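Local coordinates for protein muconate cycloisomerase (Azorhizobium caulinodans, PDB 3MY9) that is a magnesium-binding member of the enolase superfamily, pairing an N-terminal capping domain with a modified TIM barrel, at residues Glu9-Phe14 and Leu40-Ala45; Ala82-Val87 and Leu113-Lys118; Phe140-Pro145 and Phe165-Gly170; Leu196-Ala201 and Lys209-Val214. One frame throughout, in Å; residues are numbered along the deposited sequence.

Interaction 1. Residues Glu9-Phe14 and Leu40-Ala45; sequences ERIRIF and LEVTSA
Ile11 and Val42 lie side by side on one face of an antiparallel pair of strands, CG2 of Ile11 at 3.8 Å from CG2 of Val42, and this face is the closely packed half of the contact. Leu40 joins it: its CD1 reaches across between Ile11 CD1 (4.0 Å) and Ile13 CG1 (3.9 Å). Helix 102-120 lies against Leu40 and Val42, while helix 64-79 takes up Ile11 and Ile13. The face bearing Arg10, Arg12, Glu41 and Thr43 is polar and, at the arginines, more open to solvent: Arg10 is exposed and Arg12 partly so, while Glu41 and Thr43 are buried. There Arg12 and Glu41 run in the same direction, and Arg12 NH1 comes within 2.8 Å of Glu41 OE1. The guanidinium and carboxylate planes are turned 48° apart and the oxygen sits well out of the guanidinium plane, which makes this a salt bridge of charges alone, with no N-H aimed at it. Arg10 has CG between its backbone N and carbonyl carbon (chi1 62°), a torsion that lifts the chain over Thr43 and leaves CG2 of Thr43 above one guanidinium face. Toward the exposed end, Glu9 extends beside Ala45, with OE1 3.4 Å from Ala45 CA. Thr43 O accepts from both Glu9 N (2.9 Å) and Arg10 N (3.3 Å), a classic beta bulge in the antiparallel sheet of the enolase-type N-terminal domain.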
loop_
_atom_site.group_PDB
_atom_site.type_symbol
_atom_site.label_atom_id
_atom_site.label_comp_id
_atom_site.label_asym_id
_atom_site.label_seq_id
_atom_site.Cartn_x
_atom_site.Cartn_y
_atom_site.Cartn_z
ATOM N N GLU A 9 24.083 -26.130 41.105
ATOM C CA GLU A 9 24.170 -27.377 41.871
ATOM C C GLU A 9 22.829 -27.802 42.484
ATOM O O GLU A 9 22.540 -28.998 42.547
ATOM C CB GLU A 9 25.235 -27.258 42.961
ATOM C CG GLU A 9 25.715 -28.602 43.507
ATOM C CD GLU A 9 26.806 -28.439 44.543
ATOM O OE1 GLU A 9 26.878 -27.344 45.148
ATOM O OE2 GLU A 9 27.592 -29.387 44.754
ATOM N N ARG A 10 22.027 -26.850 42.956
ATOM C CA ARG A 10 20.679 -27.163 43.444
ATOM C C ARG A 10 19.768 -25.956 43.459
ATOM O O ARG A 10 20.229 -24.816 43.472
ATOM C CB ARG A 10 20.725 -27.741 44.856
ATOM C CG ARG A 10 21.299 -26.808 45.911
ATOM C CD ARG A 10 21.180 -27.425 47.299
ATOM N NE ARG A 10 21.911 -26.659 48.308
ATOM C CZ ARG A 10 23.234 -26.693 48.492
ATOM N NH1 ARG A 10 24.019 -27.448 47.729
ATOM N NH2 ARG A 10 23.783 -25.953 49.451
ATOM N N ILE A 11 18.468 -26.219 43.470
ATOM C CA ILE A 11 17.488 -25.170 43.676
ATOM C C ILE A 11 16.537 -25.523 44.817
ATOM O O ILE A 11 16.422 -26.688 45.216
ATOM C CB ILE A 11 16.681 -24.858 42.392
ATOM C CG1 ILE A 11 15.796 -26.038 41.982
ATOM C CG2 ILE A 11 17.625 -24.466 41.255
ATOM C CD1 ILE A 11 14.958 -25.761 40.754
ATOM N N ARG A 12 15.917 -24.483 45.360
ATOM C CA ARG A 12 14.758 -24.592 46.227
ATOM C C ARG A 12 13.693 -23.655 45.671
ATOM O O ARG A 12 13.974 -22.487 45.387
ATOM C CB ARG A 12 15.087 -24.156 47.652
ATOM C CG ARG A 12 16.277 -24.841 48.297
ATOM C CD ARG A 12 16.135 -24.797 49.808
ATOM N NE ARG A 12 17.412 -24.889 50.516
ATOM C CZ ARG A 12 18.014 -23.891 51.172
ATOM N NH1 ARG A 12 17.483 -22.667 51.237
ATOM N NH2 ARG A 12 19.175 -24.129 51.790
ATOM N N ILE A 13 12.485 -24.172 45.493
ATOM C CA ILE A 13 11.355 -23.363 45.056
ATOM C C ILE A 13 10.443 -23.187 46.265
ATOM O O ILE A 13 10.102 -24.171 46.939
ATOM C CB ILE A 13 10.586 -24.044 43.914
ATOM C CG1 ILE A 13 11.531 -24.361 42.747
ATOM C CG2 ILE A 13 9.435 -23.158 43.437
ATOM C CD1 ILE A 13 11.009 -25.426 41.806
ATOM N N PHE A 14 10.073 -21.937 46.551
ATOM C CA PHE A 14 9.227 -21.619 47.701
ATOM C C PHE A 14 7.935 -20.975 47.242
ATOM O O PHE A 14 7.962 -19.993 46.487
ATOM C CB PHE A 14 9.931 -20.644 48.638
ATOM C CG PHE A 14 11.178 -21.185 49.260
ATOM C CD1 PHE A 14 11.137 -21.800 50.504
ATOM C CD2 PHE A 14 12.400 -21.067 48.619
ATOM C CE1 PHE A 14 12.285 -22.283 51.094
ATOM C CE2 PHE A 14 13.559 -21.561 49.207
ATOM C CZ PHE A 14 13.497 -22.163 50.446
ATOM N N LEU A 40 12.488 -18.484 43.960
ATOM C CA LEU A 40 13.419 -19.524 43.555
ATOM C C LEU A 40 14.780 -19.156 44.103
ATOM O O LEU A 40 15.241 -18.033 43.919
ATOM C CB LEU A 40 13.484 -19.588 42.022
ATOM C CG LEU A 40 14.580 -20.437 41.361
ATOM C CD1 LEU A 40 14.208 -21.912 41.366
ATOM C CD2 LEU A 40 14.829 -19.942 39.924
ATOM N N GLU A 41 15.423 -20.098 44.773
ATOM C CA GLU A 41 16.775 -19.904 45.246
ATOM C C GLU A 41 17.672 -20.859 44.484
ATOM O O GLU A 41 17.478 -22.075 44.534
ATOM C CB GLU A 41 16.878 -20.193 46.754
ATOM C CG GLU A 41 18.268 -19.929 47.349
ATOM C CD GLU A 41 18.545 -20.735 48.621
ATOM O OE1 GLU A 41 18.165 -21.923 48.674
ATOM O OE2 GLU A 41 19.167 -20.188 49.562
ATOM N N VAL A 42 18.666 -20.316 43.798
ATOM C CA VAL A 42 19.620 -21.156 43.084
ATOM C C VAL A 42 20.973 -21.082 43.759
ATOM O O VAL A 42 21.371 -20.028 44.243
ATOM C CB VAL A 42 19.718 -20.751 41.607
ATOM C CG1 VAL A 42 20.608 -21.748 40.854
ATOM C CG2 VAL A 42 18.338 -20.707 41.002
ATOM N N THR A 43 21.660 -22.221 43.816
ATOM C CA THR A 43 22.943 -22.318 44.494
ATOM C C THR A 43 23.986 -22.970 43.591
ATOM O O THR A 43 23.765 -24.059 43.081
ATOM C CB THR A 43 22.809 -23.131 45.797
ATOM O OG1 THR A 43 21.657 -22.676 46.535
ATOM C CG2 THR A 43 24.074 -23.000 46.644
ATOM N N SER A 44 25.122 -22.306 43.399
ATOM C CA SER A 44 26.177 -22.825 42.523
ATOM C C SER A 44 27.035 -23.885 43.197
ATOM O O SER A 44 27.019 -24.029 44.422
ATOM C CB SER A 44 27.105 -21.700 42.080
ATOM O OG SER A 44 27.923 -21.302 43.169
ATOM N N ALA A 45 27.820 -24.592 42.381
ATOM C CA ALA A 45 28.779 -25.603 42.863
ATOM C C ALA A 45 29.898 -25.005 43.717
ATOM O O ALA A 45 30.551 -25.729 44.474
ATOM C CB ALA A 45 29.384 -26.382 41.685
#

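Interaction 2. Residues Ala82-Val87 and Leu113-Lys118; sequences APIKRV and LDILGK
Ile84 and Ile115 cross at about a right angle, the loop residue presenting two methyl branches to the helix. CD1 of Ile84 lies 3.8 Å from CG2 of Ile115, and Ile84 CG2 is 4.0 Å from that same methyl, which therefore meets both the CG2 branch and the CD1 tip of Ile84. With CG1 beside the backbone N (chi1 -64°), the CG2 branch of Ile84 stands anti to that N and comes to 4.2 Å from CB of Leu116, one residue further along the helix. Val87, the first residue of helix 87-97, makes the second perpendicular crossing. Its CG2 sets against CD2 of Leu113 at 3.6 Å, while CG1 stands further from the same methyl at 4.1 Å, so one leucine tip meets the fork of the valine. Lys85 contributes carbon alone: its CG is 4.2 Å from CD1 of Leu116, again with the chains crossing steeply, and its weak polar contacts are made elsewhere. A type I turn from Pro83 to Arg86, closed by Arg86 N on Pro83 O at 2.9 Å, delivers Ile84 and Val87 to the helix and ends with Arg86 as N-cap. Arg86 itself leads away and forms a salt bridge with Asp134 of a neighbouring subunit, on which Leu122 also packs against Leu116. No hydrogen bond or ion pair spans the two segments: the turn is held to helix 102-120 by buried aliphatic contacts, and the charged ends of Lys85 and Arg86 are directed to partners outside this contact.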
loop_
_atom_site.group_PDB
_atom_site.type_symbol
_atom_site.label_atom_id
_atom_site.label_comp_id
_atom_site.label_asym_id
_atom_site.label_seq_id
_atom_site.Cartn_x
_atom_site.Cartn_y
_atom_site.Cartn_z
ATOM N N ALA A 82 23.488 -26.584 34.579
ATOM C CA ALA A 82 23.683 -25.505 33.599
ATOM C C ALA A 82 24.834 -24.550 33.957
ATOM O O ALA A 82 24.996 -24.182 35.119
ATOM C CB ALA A 82 22.401 -24.730 33.431
ATOM N N PRO A 83 25.645 -24.146 32.953
ATOM C CA PRO A 83 26.727 -23.195 33.270
ATOM C C PRO A 83 26.211 -21.771 33.467
ATOM O O PRO A 83 25.573 -21.212 32.582
ATOM C CB PRO A 83 27.684 -23.307 32.069
ATOM C CG PRO A 83 27.170 -24.503 31.234
ATOM C CD PRO A 83 25.718 -24.634 31.562
ATOM N N ILE A 84 26.501 -21.195 34.632
ATOM C CA ILE A 84 25.900 -19.932 35.060
ATOM C C ILE A 84 26.331 -18.738 34.199
ATOM O O ILE A 84 25.593 -17.785 34.105
ATOM C CB ILE A 84 26.197 -19.648 36.561
ATOM C CG1 ILE A 84 25.538 -20.716 37.436
ATOM C CG2 ILE A 84 25.672 -18.277 36.989
ATOM C CD1 ILE A 84 26.136 -20.794 38.830
ATOM N N LYS A 85 27.519 -18.793 33.599
ATOM C CA LYS A 85 27.962 -17.794 32.612
ATOM C C LYS A 85 27.177 -17.859 31.307
ATOM O O LYS A 85 27.288 -16.937 30.508
ATOM C CB LYS A 85 29.429 -18.003 32.210
ATOM C CG LYS A 85 30.502 -17.680 33.218
ATOM C CD LYS A 85 31.830 -18.466 32.877
ATOM C CE LYS A 85 32.784 -17.650 32.000
ATOM N NZ LYS A 85 34.173 -18.115 31.949
ATOM N N ARG A 86 26.407 -18.917 31.051
ATOM C CA ARG A 86 25.663 -19.024 29.771
ATOM C C ARG A 86 24.165 -18.837 29.927
ATOM O O ARG A 86 23.382 -19.717 29.586
ATOM C CB ARG A 86 25.933 -20.352 29.071
ATOM C CG ARG A 86 27.375 -20.542 28.718
ATOM C CD ARG A 86 27.565 -21.725 27.749
ATOM N NE ARG A 86 28.964 -21.854 27.381
ATOM C CZ ARG A 86 29.407 -22.292 26.206
ATOM N NH1 ARG A 86 30.711 -22.352 25.999
ATOM N NH2 ARG A 86 28.565 -22.682 25.234
ATOM N N VAL A 87 23.781 -17.655 30.380
ATOM C CA VAL A 87 22.392 -17.329 30.637
ATOM C C VAL A 87 21.505 -17.340 29.370
ATOM O O VAL A 87 20.430 -17.945 29.359
ATOM C CB VAL A 87 22.307 -15.961 31.330
ATOM C CG1 VAL A 87 20.869 -15.620 31.663
ATOM C CG2 VAL A 87 23.211 -15.986 32.612
ATOM N N LEU A 113 21.876 -14.417 36.995
ATOM C CA LEU A 113 22.543 -13.124 36.921
ATOM C C LEU A 113 22.930 -12.602 38.313
ATOM O O LEU A 113 23.978 -11.969 38.461
ATOM C CB LEU A 113 21.680 -12.101 36.160
ATOM C CG LEU A 113 21.366 -12.452 34.703
ATOM C CD1 LEU A 113 20.472 -11.408 33.982
ATOM C CD2 LEU A 113 22.667 -12.671 33.914
ATOM N N ASP A 114 22.103 -12.889 39.329
ATOM C CA ASP A 114 22.415 -12.579 40.733
ATOM C C ASP A 114 23.717 -13.301 41.150
ATOM O O ASP A 114 24.654 -12.678 41.645
ATOM C CB ASP A 114 21.239 -13.011 41.617
ATOM C CG ASP A 114 21.259 -12.389 43.024
ATOM O OD1 ASP A 114 21.908 -11.340 43.262
ATOM O OD2 ASP A 114 20.561 -12.951 43.893
ATOM N N ILE A 115 23.775 -14.608 40.888
ATOM C CA ILE A 115 24.953 -15.407 41.185
ATOM C C ILE A 115 26.177 -14.911 40.426
ATOM O O ILE A 115 27.216 -14.662 41.017
ATOM C CB ILE A 115 24.750 -16.891 40.844
ATOM C CG1 ILE A 115 23.724 -17.546 41.772
ATOM C CG2 ILE A 115 26.056 -17.635 40.959
ATOM C CD1 ILE A 115 23.516 -19.044 41.460
ATOM N N LEU A 116 26.044 -14.769 39.111
ATOM C CA LEU A 116 27.146 -14.295 38.255
ATOM C C LEU A 116 27.681 -12.949 38.730
ATOM O O LEU A 116 28.895 -12.734 38.799
ATOM C CB LEU A 116 26.669 -14.176 36.806
ATOM C CG LEU A 116 27.704 -13.804 35.753
ATOM C CD1 LEU A 116 28.891 -14.772 35.762
ATOM C CD2 LEU A 116 27.025 -13.781 34.352
ATOM N N GLY A 117 26.766 -12.054 39.082
ATOM C CA GLY A 117 27.144 -10.764 39.620
ATOM C C GLY A 117 27.940 -10.856 40.919
ATOM O O GLY A 117 28.982 -10.204 41.065
ATOM N N LYS A 118 27.437 -11.650 41.868
ATOM C CA LYS A 118 28.094 -11.819 43.166
ATOM C C LYS A 118 29.452 -12.479 43.024
ATOM O O LYS A 118 30.352 -12.208 43.802
ATOM C CB LYS A 118 27.238 -12.661 44.119
ATOM C CG LYS A 118 25.970 -11.974 44.628
ATOM C CD LYS A 118 25.283 -12.857 45.649
ATOM C CE LYS A 118 23.839 -12.472 45.842
ATOM N NZ LYS A 118 23.254 -13.376 46.868
#

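Interaction 3. Residues Phe140-Pro145 and Phe165-Gly170; sequences FSIADP and FKMKTG
Ile142 N donates to Lys166 O at 2.9 Å, nearly straight at 177°, the middle of three backbone hydrogen bonds that tie the two parallel strands. Lys166 N reaches Phe140 O at 3.0 Å from above the carbonyl plane, and Lys168 N closes the ladder on Ile142 O at 3.1 Å. Ile142 is thus held through both its N and its O, between Lys166 and Lys168. The strand axes make an angle of 28°, and the pairs Phe140 with Phe165 and Ile142 with Met167 put their side chains on a common face. CD1 of Phe140 meets CD1 of Phe165 at 4.0 Å, the two side chains crossing obliquely. Ile142 CG1 also lies 4.0 Å from that Phe165 CD1, and Ile142 CD1 sits at the edge of the Phe140 ring, in its plane. On its other branch Ile142 puts CG2 at 4.2 Å from Met167 CG; the methionine then runs on, extended, toward helix 174-188. Helix 147-157 packs against Phe140 and Ile142 on this outer face. Past the strand end, Ala143 CB touches the aliphatic part of Lys168, an exposed edge. Lys166 points to the face shared with Ser141, and its NZ forms salt bridges with Glu326, Glu223 and Asp197; the Lys166 side chain comes within about 5 Å of a bound magnesium ion that Glu223 helps to bind. Parallel neighbours joined through helix 147-157 are a beta-alpha-beta unit, here of the enolase-type barrel, with Lys166 directed to its metal site.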
loop_
_atom_site.group_PDB
_atom_site.type_symbol
_atom_site.label_atom_id
_atom_site.label_comp_id
_atom_site.label_asym_id
_atom_site.label_seq_id
_atom_site.Cartn_x
_atom_site.Cartn_y
_atom_site.Cartn_z
ATOM N N PHE A 140 3.188 8.513 40.366
ATOM C CA PHE A 140 2.195 8.468 41.411
ATOM C C PHE A 140 0.780 8.417 40.824
ATOM O O PHE A 140 0.385 9.286 40.047
ATOM C CB PHE A 140 2.352 9.666 42.315
ATOM C CG PHE A 140 1.455 9.629 43.484
ATOM C CD1 PHE A 140 0.187 10.198 43.423
ATOM C CD2 PHE A 140 1.864 9.021 44.660
ATOM C CE1 PHE A 140 -0.671 10.147 44.514
ATOM C CE2 PHE A 140 1.016 8.987 45.767
ATOM C CZ PHE A 140 -0.252 9.550 45.691
ATOM N N SER A 141 0.020 7.395 41.196
ATOM C CA SER A 141 -1.294 7.187 40.627
ATOM C C SER A 141 -2.321 8.146 41.240
ATOM O O SER A 141 -2.417 8.268 42.445
ATOM C CB SER A 141 -1.730 5.741 40.865
ATOM O OG SER A 141 -3.019 5.499 40.308
ATOM N N ILE A 142 -3.062 8.845 40.391
ATOM C CA ILE A 142 -4.170 9.711 40.825
ATOM C C ILE A 142 -5.458 8.978 40.451
ATOM O O ILE A 142 -5.844 8.947 39.276
ATOM C CB ILE A 142 -4.113 11.109 40.128
ATOM C CG1 ILE A 142 -2.860 11.866 40.578
ATOM C CG2 ILE A 142 -5.410 11.935 40.380
ATOM C CD1 ILE A 142 -2.846 12.277 42.067
ATOM N N ALA A 143 -6.087 8.356 41.442
ATOM C CA ALA A 143 -7.233 7.485 41.202
ATOM C C ALA A 143 -8.285 7.533 42.303
ATOM O O ALA A 143 -9.158 6.676 42.346
ATOM C CB ALA A 143 -6.744 6.051 41.035
ATOM N N ASP A 144 -8.193 8.513 43.196
ATOM C CA ASP A 144 -9.118 8.628 44.322
ATOM C C ASP A 144 -10.448 9.169 43.818
ATOM O O ASP A 144 -10.462 10.182 43.112
ATOM C CB ASP A 144 -8.549 9.574 45.380
ATOM C CG ASP A 144 -9.221 9.407 46.747
ATOM O OD1 ASP A 144 -10.462 9.281 46.806
ATOM O OD2 ASP A 144 -8.499 9.417 47.762
ATOM N N PRO A 145 -11.572 8.494 44.154
ATOM C CA PRO A 145 -12.890 9.044 43.850
ATOM C C PRO A 145 -13.058 10.451 44.415
ATOM O O PRO A 145 -13.764 11.266 43.834
ATOM C CB PRO A 145 -13.853 8.070 44.551
ATOM C CG PRO A 145 -13.129 6.793 44.619
ATOM C CD PRO A 145 -11.662 7.137 44.730
ATOM N N PHE A 165 2.856 12.043 37.446
ATOM C CA PHE A 165 1.542 11.640 37.892
ATOM C C PHE A 165 0.769 10.946 36.784
ATOM O O PHE A 165 0.815 11.371 35.625
ATOM C CB PHE A 165 0.783 12.865 38.360
ATOM C CG PHE A 165 1.383 13.487 39.575
ATOM C CD1 PHE A 165 0.951 13.109 40.842
ATOM C CD2 PHE A 165 2.440 14.380 39.458
ATOM C CE1 PHE A 165 1.550 13.637 41.987
ATOM C CE2 PHE A 165 3.050 14.927 40.601
ATOM C CZ PHE A 165 2.602 14.543 41.862
ATOM N N LYS A 166 0.081 9.861 37.120
ATOM C CA LYS A 166 -0.793 9.220 36.144
ATOM C C LYS A 166 -2.255 9.211 36.586
ATOM O O LYS A 166 -2.581 8.616 37.589
ATOM C CB LYS A 166 -0.343 7.800 35.868
ATOM C CG LYS A 166 -1.019 7.240 34.621
ATOM C CD LYS A 166 -1.000 5.710 34.672
ATOM C CE LYS A 166 0.005 5.122 33.784
ATOM N NZ LYS A 166 -0.077 3.636 34.048
ATOM N N MET A 167 -3.139 9.858 35.820
ATOM C CA MET A 167 -4.550 9.963 36.197
ATOM C C MET A 167 -5.272 8.801 35.519
ATOM O O MET A 167 -5.159 8.617 34.314
ATOM C CB MET A 167 -5.156 11.327 35.764
ATOM C CG MET A 167 -6.560 11.708 36.388
ATOM S SD MET A 167 -7.350 13.101 35.488
ATOM C CE MET A 167 -9.035 12.905 36.063
ATOM N N LYS A 168 -6.001 8.021 36.312
ATOM C CA LYS A 168 -6.939 7.072 35.789
ATOM C C LYS A 168 -8.138 7.833 35.201
ATOM O O LYS A 168 -8.743 8.690 35.846
ATOM C CB LYS A 168 -7.372 6.141 36.905
ATOM C CG LYS A 168 -8.043 4.874 36.483
ATOM C CD LYS A 168 -8.196 3.958 37.728
ATOM C CE LYS A 168 -9.423 3.057 37.670
ATOM N NZ LYS A 168 -10.110 2.909 39.019
ATOM N N THR A 169 -8.465 7.549 33.949
ATOM C CA THR A 169 -9.514 8.294 33.274
ATOM C C THR A 169 -10.516 7.305 32.710
ATOM O O THR A 169 -10.231 6.113 32.620
ATOM C CB THR A 169 -8.926 9.127 32.104
ATOM O OG1 THR A 169 -8.054 8.304 31.353
ATOM C CG2 THR A 169 -8.153 10.343 32.580
ATOM N N GLY A 170 -11.668 7.817 32.283
ATOM C CA GLY A 170 -12.739 7.002 31.779
ATOM C C GLY A 170 -13.464 6.286 32.899
ATOM O O GLY A 170 -14.069 5.249 32.650
#

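Interaction 4. Residues Leu196-Ala201 and Lys209-Val214; sequences LDFNQA and KILRDV
Strand 193-197 is followed by a type I' turn from Phe198 to Ala201, closed by Ala201 N on Phe198 O at 3.0 Å; Leu196 and Phe198 face helix 207-215. The Phe198 ring, its CG anti to the carbonyl carbon (chi1 -76°), reaches the helix with its far end. CE2 lies 3.5 Å from Leu211 CD2, and CE1 lies 3.7 Å from Ile210 CG2, so the ring tip fits between neighbouring residues of the helix. Val214 CG2 sits at the ring edge, near its plane, 4.3 Å from Phe198 CZ. Beside it Leu196 CD1 lies 3.5 Å from Val214 CB, a tight carbon contact. Leu181 of helix 174-188 touches both Leu196 and Val214, and Ile222 on the next strand lines Phe198, Leu211 and Val214. Asp197 faces away from the helix, at the strand end near the magnesium site: its OD2 accepts Asn199 N at 2.9 Å from above the carboxylate plane, an Asx turn. Leu196 of the strand and Phe198 just after it pack on the helix, the strand-to-helix half of a beta-alpha-beta unit in the enolase-type barrel.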
loop_
_atom_site.group_PDB
_atom_site.type_symbol
_atom_site.label_atom_id
_atom_site.label_comp_id
_atom_site.label_asym_id
_atom_site.label_seq_id
_atom_site.Cartn_x
_atom_site.Cartn_y
_atom_site.Cartn_z
ATOM N N LEU A 196 -2.217 10.084 31.375
ATOM C CA LEU A 196 -3.592 9.590 31.566
ATOM C C LEU A 196 -3.641 8.115 31.200
ATOM O O LEU A 196 -2.973 7.685 30.270
ATOM C CB LEU A 196 -4.598 10.328 30.675
ATOM C CG LEU A 196 -4.533 11.862 30.673
ATOM C CD1 LEU A 196 -5.626 12.469 29.741
ATOM C CD2 LEU A 196 -4.726 12.388 32.072
ATOM N N ASP A 197 -4.477 7.358 31.883
ATOM C CA ASP A 197 -4.629 5.946 31.597
ATOM C C ASP A 197 -6.100 5.576 31.544
ATOM O O ASP A 197 -6.773 5.680 32.541
ATOM C CB ASP A 197 -3.945 5.154 32.707
ATOM C CG ASP A 197 -3.806 3.677 32.393
ATOM O OD1 ASP A 197 -3.038 3.029 33.130
ATOM O OD2 ASP A 197 -4.398 3.183 31.396
ATOM N N PHE A 198 -6.596 5.131 30.391
ATOM C CA PHE A 198 -8.012 4.722 30.301
ATOM C C PHE A 198 -8.253 3.242 30.663
ATOM O O PHE A 198 -9.365 2.777 30.654
ATOM C CB PHE A 198 -8.558 5.008 28.901
ATOM C CG PHE A 198 -8.844 6.460 28.646
ATOM C CD1 PHE A 198 -10.083 6.982 28.939
ATOM C CD2 PHE A 198 -7.866 7.296 28.116
ATOM C CE1 PHE A 198 -10.362 8.329 28.699
ATOM C CE2 PHE A 198 -8.132 8.643 27.888
ATOM C CZ PHE A 198 -9.385 9.159 28.189
ATOM N N ASN A 199 -7.188 2.522 30.970
ATOM C CA ASN A 199 -7.241 1.076 31.285
ATOM C C ASN A 199 -8.095 0.273 30.285
ATOM O O ASN A 199 -8.972 -0.494 30.660
ATOM C CB ASN A 199 -7.639 0.896 32.752
ATOM C CG ASN A 199 -6.471 1.261 33.715
ATOM O OD1 ASN A 199 -5.452 0.546 33.777
ATOM N ND2 ASN A 199 -6.617 2.379 34.449
ATOM N N GLN A 200 -7.848 0.512 28.997
ATOM C CA GLN A 200 -8.564 -0.173 27.903
ATOM C C GLN A 200 -10.095 0.000 27.916
ATOM O O GLN A 200 -10.795 -0.739 27.217
ATOM C CB GLN A 200 -8.271 -1.683 27.930
ATOM C CG GLN A 200 -6.796 -2.058 28.048
ATOM C CD GLN A 200 -6.607 -3.587 28.093
ATOM O OE1 GLN A 200 -6.692 -4.273 27.072
ATOM N NE2 GLN A 200 -6.357 -4.110 29.291
ATOM N N ALA A 201 -10.618 0.962 28.671
ATOM C CA ALA A 201 -12.062 1.051 28.885
ATOM C C ALA A 201 -12.833 1.689 27.710
ATOM O O ALA A 201 -14.037 1.577 27.651
ATOM C CB ALA A 201 -12.371 1.809 30.195
ATOM N N LYS A 209 -13.683 11.613 20.221
ATOM C CA LYS A 209 -14.123 12.847 20.881
ATOM C C LYS A 209 -13.600 12.900 22.328
ATOM O O LYS A 209 -13.236 13.959 22.802
ATOM C CB LYS A 209 -15.647 13.006 20.899
ATOM C CG LYS A 209 -16.356 13.356 19.530
ATOM C CD LYS A 209 -16.087 14.813 19.030
ATOM C CE LYS A 209 -17.015 15.190 17.842
ATOM N NZ LYS A 209 -16.783 16.606 17.336
ATOM N N ILE A 210 -13.593 11.762 23.021
ATOM C CA ILE A 210 -13.074 11.692 24.390
ATOM C C ILE A 210 -11.593 12.038 24.389
ATOM O O ILE A 210 -11.144 12.899 25.142
ATOM C CB ILE A 210 -13.264 10.277 25.017
ATOM C CG1 ILE A 210 -14.753 9.881 25.075
ATOM C CG2 ILE A 210 -12.614 10.182 26.377
ATOM C CD1 ILE A 210 -15.572 10.715 25.950
ATOM N N LEU A 211 -10.838 11.334 23.565
ATOM C CA LEU A 211 -9.385 11.504 23.477
ATOM C C LEU A 211 -8.969 12.904 23.010
ATOM O O LEU A 211 -7.976 13.447 23.511
ATOM C CB LEU A 211 -8.761 10.443 22.569
ATOM C CG LEU A 211 -8.908 8.986 23.065
ATOM C CD1 LEU A 211 -8.401 8.010 21.999
ATOM C CD2 LEU A 211 -8.127 8.833 24.414
ATOM N N ARG A 212 -9.724 13.476 22.069
ATOM C CA ARG A 212 -9.439 14.816 21.604
ATOM C C ARG A 212 -9.632 15.832 22.705
ATOM O O ARG A 212 -8.806 16.785 22.815
ATOM C CB ARG A 212 -10.239 15.206 20.350
ATOM C CG ARG A 212 -9.773 16.557 19.726
ATOM C CD ARG A 212 -10.621 16.904 18.472
ATOM N NE ARG A 212 -10.494 15.853 17.461
ATOM C CZ ARG A 212 -9.471 15.714 16.634
ATOM N NH1 ARG A 212 -8.467 16.582 16.645
ATOM N NH2 ARG A 212 -9.482 14.730 15.734
ATOM N N ASP A 213 -10.647 15.630 23.552
ATOM C CA ASP A 213 -10.862 16.534 24.671
ATOM C C ASP A 213 -9.659 16.519 25.657
ATOM O O ASP A 213 -9.213 17.575 26.139
ATOM C CB ASP A 213 -12.136 16.170 25.434
ATOM C CG ASP A 213 -13.437 16.499 24.661
ATOM O OD1 ASP A 213 -13.392 17.211 23.637
ATOM O OD2 ASP A 213 -14.503 16.002 25.089
ATOM N N VAL A 214 -9.134 15.335 25.972
ATOM C CA VAL A 214 -8.081 15.264 26.989
ATOM C C VAL A 214 -6.714 15.600 26.357
ATOM O O VAL A 214 -5.816 16.087 27.032
ATOM C CB VAL A 214 -8.059 13.933 27.738
ATOM C CG1 VAL A 214 -9.429 13.665 28.444
ATOM C CG2 VAL A 214 -7.644 12.835 26.849
#

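How the interactions relate
Along the chain the four contacts follow one another in series, two in each half of the fold. Interactions 1 and 2 have centres 12 Å apart in the N-terminal domain and touch: Ser44 CB lies 3.5 Å from Ile84 CD1, and Ile115 packs against Val42, joining sheet, turn and helix 102-120. Interactions 3 and 4, also 12 Å apart, share the barrel sheet through neighbouring strands 164-168 and 193-197; Met167 O to Asp197 N, 2.8 Å, is a probable hydrogen bond between them. The two pairs stand on opposite sides of the chain's centre, with centres 40 to 46 Å apart, one pair in each domain of a two-domain protein; the barrel pair lies closer to the magnesium bound by Glu223 and Asp248.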